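PDB 3VQI: Atg5 from Kluyveromyces marxianus, which takes part in autophagic vesicle formation and cytoplasm-to-vacuole transport and is required for selective autophagic degradation of the nucleus. Local coordinates for residues E86-V91 against F268-T273; R144-Q149 against S264-L269. All blocks are in the same frame, centred on the assembly; numbering follows the deposited sequence.

From the N terminus, the chain first runs through the UblA region, where 86-91 leads into helix 89-96. It then enters the helical region, where 144-149 lies on helix 135-155, and ends in the UblB region. Interaction 1 closes a loop of 176 residues when 268-273 returns to 86-91. Interaction 2 closes a loop of 114 residues between 144-149 and 264-269. The second loop nests inside the first, and their closing segments overlap at Phe-268 and Leu-269. Their centres are about 11 Å apart, and Ser-264 packs on Val-91 and Tyr-270. Together they tie the C-terminal part of UblB to both the UblA region and the helical region.

Interaction 1 of 2, residues E86-V91 against F268-T273; sequences EYPCGV and FLYLVT
Val-91 and Tyr-87 meet Tyr-270 in a buried, mostly apolar contact between the start of helix 89-96 and strand 269-272. Pro-88, at the N-cap position of the helix, adds a looser touch.

Tyr-270 is the hub. Its ring reaches across to the other segment. Both methyls of Val-91 lie against it. Val-91 CG2 sits over one face, 4.1 Å from the centroid of the Tyr-270 ring, in a CH-pi contact. The other methyl, Val-91 CG1, comes within 3.7 Å of Tyr-270 CD2. With CG1 anti to its own backbone N (chi1 175°) and CG2 beside the backbone N, Val-91 offers both branches to the ring.

The helix belongs to the UblA region and the strand to UblB, two parts with ubiquitin-like sequence families. The contact therefore joins one ubiquitin-fold domain to the other. Strand 269-272 pairs in parallel with strand 202-205, and Leu-271 and Val-272 also touch strand 241-244, consistent with the central last strand of a ubiquitin fold.

The rings of Tyr-87 and Tyr-270 meet rim to rim. The planes of the Tyr-87 and Tyr-270 rings are turned 84° apart, and neither ring lies over the face of the other. Tyr-87 CD2 is 3.6 Å from Tyr-270 CE2. The hydroxyl Tyr-270 OH lies at the edge of the Tyr-87 ring, near its plane, 3.5 Å from Tyr-87 CD2. Pro-88 CG approaches Tyr-270 CE1 at 4.3 Å.

The buried hydroxyl of Tyr-270 has polar partners beyond the two segments. It is hydrogen-bonded to Asp-266 and Arg-203, which fix the far end of the ring. Farther along the strand, Val-272 CG2 comes 4.3 Å from the backbone Val-91 O. Trp-205 meets the Tyr-87 ring edge-to-face.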
loop_
_atom_site.group_PDB
_atom_site.type_symbol
_atom_site.label_atom_id
_atom_site.label_comp_id
_atom_site.label_asym_id
_atom_site.label_seq_id
_atom_site.Cartn_x
_atom_site.Cartn_y
_atom_site.Cartn_z
ATOM N N GLU A 86 4.165 -1.358 -5.159
ATOM C CA GLU A 86 2.963 -0.793 -5.757
ATOM C C GLU A 86 1.752 -1.016 -4.839
ATOM O O GLU A 86 0.613 -0.742 -5.217
ATOM C CB GLU A 86 2.675 -1.395 -7.150
ATOM C CG GLU A 86 2.299 -2.862 -7.176
ATOM C CD GLU A 86 3.504 -3.791 -7.193
ATOM O OE1 GLU A 86 3.310 -4.993 -7.486
ATOM O OE2 GLU A 86 4.637 -3.328 -6.918
ATOM N N TYR A 87 1.999 -1.533 -3.639
ATOM C CA TYR A 87 0.935 -1.734 -2.673
ATOM C C TYR A 87 1.210 -0.793 -1.517
ATOM O O TYR A 87 2.361 -0.478 -1.226
ATOM C CB TYR A 87 0.907 -3.179 -2.172
ATOM C CG TYR A 87 0.510 -4.164 -3.237
ATOM C CD1 TYR A 87 1.467 -4.946 -3.889
ATOM C CD2 TYR A 87 -0.821 -4.275 -3.639
ATOM C CE1 TYR A 87 1.110 -5.819 -4.921
ATOM C CE2 TYR A 87 -1.194 -5.139 -4.672
ATOM C CZ TYR A 87 -0.221 -5.903 -5.305
ATOM O OH TYR A 87 -0.588 -6.739 -6.325
ATOM N N PRO A 88 0.157 -0.304 -0.851
ATOM C CA PRO A 88 0.454 0.603 0.263
ATOM C C PRO A 88 1.363 -0.015 1.320
ATOM O O PRO A 88 1.353 -1.233 1.525
ATOM C CB PRO A 88 -0.934 0.969 0.805
ATOM C CG PRO A 88 -1.881 -0.056 0.165
ATOM C CD PRO A 88 -1.281 -0.311 -1.171
ATOM N N CYS A 89 2.149 0.838 1.973
ATOM C CA CYS A 89 3.077 0.431 3.025
ATOM C C CYS A 89 2.425 -0.463 4.073
ATOM O O CYS A 89 2.897 -1.555 4.359
ATOM C CB CYS A 89 3.648 1.665 3.732
ATOM S SG CYS A 89 4.520 2.809 2.643
ATOM N N GLY A 90 1.340 0.020 4.654
ATOM C CA GLY A 90 0.660 -0.750 5.676
ATOM C C GLY A 90 0.328 -2.162 5.244
ATOM O O GLY A 90 0.455 -3.113 6.024
ATOM N N VAL A 91 -0.104 -2.295 3.998
ATOM C CA VAL A 91 -0.458 -3.588 3.448
ATOM C C VAL A 91 0.771 -4.497 3.397
ATOM O O VAL A 91 0.698 -5.670 3.752
ATOM C CB VAL A 91 -1.046 -3.418 2.039
ATOM C CG1 VAL A 91 -1.308 -4.780 1.398
ATOM C CG2 VAL A 91 -2.323 -2.626 2.126
ATOM N N PHE A 268 -8.972 -0.539 -2.447
ATOM C CA PHE A 268 -9.184 -1.933 -2.150
ATOM C C PHE A 268 -9.025 -2.223 -0.678
ATOM O O PHE A 268 -8.273 -1.563 0.031
ATOM C CB PHE A 268 -8.218 -2.807 -2.948
ATOM C CG PHE A 268 -8.533 -2.886 -4.413
ATOM C CD1 PHE A 268 -8.261 -1.818 -5.259
ATOM C CD2 PHE A 268 -9.081 -4.054 -4.960
ATOM C CE1 PHE A 268 -8.526 -1.906 -6.634
ATOM C CE2 PHE A 268 -9.349 -4.152 -6.337
ATOM C CZ PHE A 268 -9.067 -3.074 -7.172
ATOM N N LEU A 269 -9.773 -3.216 -0.227
ATOM C CA LEU A 269 -9.721 -3.673 1.151
ATOM C C LEU A 269 -8.774 -4.863 1.090
ATOM O O LEU A 269 -9.034 -5.827 0.371
ATOM C CB LEU A 269 -11.106 -4.131 1.596
ATOM C CG LEU A 269 -11.225 -4.996 2.849
ATOM C CD1 LEU A 269 -10.809 -4.245 4.122
ATOM C CD2 LEU A 269 -12.669 -5.441 2.908
ATOM N N TYR A 270 -7.670 -4.794 1.816
ATOM C CA TYR A 270 -6.709 -5.882 1.793
ATOM C C TYR A 270 -6.776 -6.777 3.012
ATOM O O TYR A 270 -6.704 -6.318 4.152
ATOM C CB TYR A 270 -5.274 -5.348 1.668
ATOM C CG TYR A 270 -4.947 -4.703 0.345
ATOM C CD1 TYR A 270 -5.295 -3.378 0.086
ATOM C CD2 TYR A 270 -4.278 -5.415 -0.648
ATOM C CE1 TYR A 270 -4.977 -2.781 -1.130
ATOM C CE2 TYR A 270 -3.961 -4.830 -1.865
ATOM C CZ TYR A 270 -4.313 -3.512 -2.102
ATOM O OH TYR A 270 -4.014 -2.935 -3.318
ATOM N N LEU A 271 -6.903 -8.068 2.759
ATOM C CA LEU A 271 -6.925 -9.039 3.831
ATOM C C LEU A 271 -5.631 -9.835 3.775
ATOM O O LEU A 271 -5.242 -10.329 2.714
ATOM C CB LEU A 271 -8.100 -9.998 3.669
ATOM C CG LEU A 271 -9.432 -9.636 4.320
ATOM C CD1 LEU A 271 -9.993 -8.363 3.700
ATOM C CD2 LEU A 271 -10.396 -10.808 4.139
ATOM N N VAL A 272 -4.952 -9.932 4.907
ATOM C CA VAL A 272 -3.732 -10.714 4.994
ATOM C C VAL A 272 -4.052 -11.928 5.864
ATOM O O VAL A 272 -4.338 -11.798 7.056
ATOM C CB VAL A 272 -2.591 -9.908 5.621
ATOM C CG1 VAL A 272 -1.473 -10.839 6.065
ATOM C CG2 VAL A 272 -2.057 -8.918 4.602
ATOM N N THR A 273 -4.025 -13.104 5.247
ATOM C CA THR A 273 -4.311 -14.358 5.934
ATOM C C THR A 273 -3.207 -14.778 6.897
ATOM O O THR A 273 -2.047 -14.379 6.755
ATOM C CB THR A 273 -4.499 -15.497 4.931
ATOM O OG1 THR A 273 -3.372 -15.525 4.043
ATOM C CG2 THR A 273 -5.784 -15.307 4.136
#

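Interaction 2 of 2, residues R144-Q149 against S264-L269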
loop_
_atom_site.group_PDB
_atom_site.type_symbol
_atom_site.label_atom_id
_atom_site.label_comp_id
_atom_site.label_asym_id
_atom_site.label_seq_id
_atom_site.Cartn_x
_atom_site.Cartn_y
_atom_site.Cartn_z
ATOM N N ARG A 144 -3.900 6.172 -9.846
ATOM C CA ARG A 144 -5.051 6.618 -10.629
ATOM C C ARG A 144 -5.795 5.416 -11.202
ATOM O O ARG A 144 -6.969 5.182 -10.899
ATOM C CB ARG A 144 -4.593 7.500 -11.792
ATOM C CG ARG A 144 -5.676 8.423 -12.294
ATOM C CD ARG A 144 -5.505 8.821 -13.751
ATOM N NE ARG A 144 -6.305 9.999 -14.111
ATOM C CZ ARG A 144 -7.587 10.194 -13.786
ATOM N NH1 ARG A 144 -8.258 9.289 -13.080
ATOM N NH2 ARG A 144 -8.206 11.306 -14.166
ATOM N N HIS A 145 -5.088 4.658 -12.036
ATOM C CA HIS A 145 -5.645 3.476 -12.684
ATOM C C HIS A 145 -6.176 2.447 -11.691
ATOM O O HIS A 145 -7.039 1.645 -12.020
ATOM C CB HIS A 145 -4.605 2.854 -13.624
ATOM C CG HIS A 145 -4.125 3.792 -14.696
ATOM N ND1 HIS A 145 -4.965 4.681 -15.338
ATOM C CD2 HIS A 145 -2.900 3.970 -15.248
ATOM C CE1 HIS A 145 -4.278 5.367 -16.236
ATOM N NE2 HIS A 145 -3.022 4.956 -16.203
ATOM N N GLN A 146 -5.685 2.480 -10.466
ATOM C CA GLN A 146 -6.186 1.552 -9.473
ATOM C C GLN A 146 -7.614 1.971 -9.142
ATOM O O GLN A 146 -8.506 1.135 -9.022
ATOM C CB GLN A 146 -5.321 1.593 -8.215
ATOM C CG GLN A 146 -4.921 0.226 -7.713
ATOM C CD GLN A 146 -4.158 -0.562 -8.762
ATOM O OE1 GLN A 146 -4.403 -1.747 -8.963
ATOM N NE2 GLN A 146 -3.229 0.097 -9.435
ATOM N N TRP A 147 -7.834 3.276 -8.989
ATOM C CA TRP A 147 -9.169 3.781 -8.675
ATOM C C TRP A 147 -10.074 3.630 -9.881
ATOM O O TRP A 147 -11.251 3.294 -9.759
ATOM C CB TRP A 147 -9.114 5.253 -8.254
ATOM C CG TRP A 147 -9.056 5.402 -6.780
ATOM C CD1 TRP A 147 -7.960 5.687 -6.029
ATOM C CD2 TRP A 147 -10.129 5.172 -5.860
ATOM N NE1 TRP A 147 -8.278 5.643 -4.695
ATOM C CE2 TRP A 147 -9.605 5.330 -4.560
ATOM C CE3 TRP A 147 -11.487 4.849 -6.008
ATOM C CZ2 TRP A 147 -10.390 5.175 -3.404
ATOM C CZ3 TRP A 147 -12.272 4.696 -4.859
ATOM C CH2 TRP A 147 -11.716 4.859 -3.573
ATOM N N LYS A 148 -9.502 3.880 -11.049
ATOM C CA LYS A 148 -10.226 3.761 -12.292
ATOM C C LYS A 148 -10.726 2.329 -12.353
ATOM O O LYS A 148 -11.640 2.019 -13.111
ATOM C CB LYS A 148 -9.280 4.049 -13.462
ATOM C CG LYS A 148 -9.953 4.305 -14.810
ATOM C CD LYS A 148 -8.961 4.972 -15.770
ATOM C CE LYS A 148 -9.614 5.420 -17.074
ATOM N NZ LYS A 148 -8.659 6.233 -17.889
ATOM N N GLN A 149 -10.122 1.467 -11.536
ATOM C CA GLN A 149 -10.469 0.048 -11.474
ATOM C C GLN A 149 -11.429 -0.269 -10.341
ATOM O O GLN A 149 -12.456 -0.899 -10.554
ATOM C CB GLN A 149 -9.200 -0.797 -11.312
ATOM C CG GLN A 149 -9.432 -2.304 -11.330
ATOM C CD GLN A 149 -8.134 -3.111 -11.385
ATOM O OE1 GLN A 149 -7.244 -2.828 -12.196
ATOM N NE2 GLN A 149 -8.029 -4.128 -10.531
ATOM N N SER A 264 -8.066 0.689 1.632
ATOM C CA SER A 264 -6.823 1.453 1.571
ATOM C C SER A 264 -6.941 2.616 0.586
ATOM O O SER A 264 -7.881 2.666 -0.194
ATOM C CB SER A 264 -5.681 0.513 1.192
ATOM O OG SER A 264 -5.602 -0.548 2.132
ATOM N N ILE A 265 -5.990 3.544 0.619
ATOM C CA ILE A 265 -6.038 4.716 -0.254
ATOM C C ILE A 265 -6.167 4.437 -1.738
ATOM O O ILE A 265 -6.368 5.357 -2.522
ATOM C CB ILE A 265 -4.795 5.632 -0.075
ATOM C CG1 ILE A 265 -3.520 4.799 -0.229
ATOM C CG2 ILE A 265 -4.857 6.358 1.276
ATOM C CD1 ILE A 265 -2.256 5.617 -0.237
ATOM N N ASP A 266 -6.029 3.180 -2.139
ATOM C CA ASP A 266 -6.132 2.868 -3.554
ATOM C C ASP A 266 -7.494 2.291 -3.925
ATOM O O ASP A 266 -7.746 1.981 -5.091
ATOM C CB ASP A 266 -5.017 1.912 -3.977
ATOM C CG ASP A 266 -5.173 0.523 -3.387
ATOM O OD1 ASP A 266 -4.437 -0.370 -3.847
ATOM O OD2 ASP A 266 -6.015 0.322 -2.471
ATOM N N GLY A 267 -8.366 2.138 -2.934
ATOM C CA GLY A 267 -9.702 1.641 -3.216
ATOM C C GLY A 267 -9.977 0.176 -2.927
ATOM O O GLY A 267 -11.088 -0.313 -3.138
ATOM N N PHE A 268 -8.972 -0.539 -2.447
ATOM C CA PHE A 268 -9.184 -1.933 -2.150
ATOM C C PHE A 268 -9.025 -2.223 -0.678
ATOM O O PHE A 268 -8.273 -1.563 0.031
ATOM C CB PHE A 268 -8.218 -2.807 -2.948
ATOM C CG PHE A 268 -8.533 -2.886 -4.413
ATOM C CD1 PHE A 268 -8.261 -1.818 -5.259
ATOM C CD2 PHE A 268 -9.081 -4.054 -4.960
ATOM C CE1 PHE A 268 -8.526 -1.906 -6.634
ATOM C CE2 PHE A 268 -9.349 -4.152 -6.337
ATOM C CZ PHE A 268 -9.067 -3.074 -7.172
ATOM N N LEU A 269 -9.773 -3.216 -0.227
ATOM C CA LEU A 269 -9.721 -3.673 1.151
ATOM C C LEU A 269 -8.774 -4.863 1.090
ATOM O O LEU A 269 -9.034 -5.827 0.371
ATOM C CB LEU A 269 -11.106 -4.131 1.596
ATOM C CG LEU A 269 -11.225 -4.996 2.849
ATOM C CD1 LEU A 269 -10.809 -4.245 4.122
ATOM C CD2 LEU A 269 -12.669 -5.441 2.908
#
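Trp-147 lies against the type I turn Ser-264 to Gly-267 and gives the contact its one hydrogen bond. Trp-147 NE1 donates to Ile-265 O at 2.9 Å, with an N-H...O angle of 157°. The donor is tilted 34° from the carbonyl plane. Ile-265 O also accepts from Trp-143, so two indoles grip this buried carbonyl.

The indole also packs by its face. Gly-267 CA makes a CH-pi contact 3.9 Å from the centroid of the six-membered ring of Trp-147. Gly-267, with a positive phi (101°) and no side chain, lets its CA lie close over the indole face.

The other contacts are van der Waals touches. Gln-146 CG lies 3.9 Å from Asp-266 OD1, the two side chains side by side. Gln-146 O meets the edge of the Phe-268 ring, 3.9 Å from Phe-268 CE1.

Within the turn segment, Asp-266 OD2 accepts from Phe-268 N at 3.1 Å, forming an Asx turn. The other carboxylate oxygen, Asp-266 OD1, turns to the tyrosine of interaction 1. Gln-146 OE1 is hydrogen-bonded to Arg-203.

The loop joins helix 255-262 to strand 269-272 and packs against helix 135-155, with Arg-203 of strand 202-205 in cation-pi contact with Phe-268.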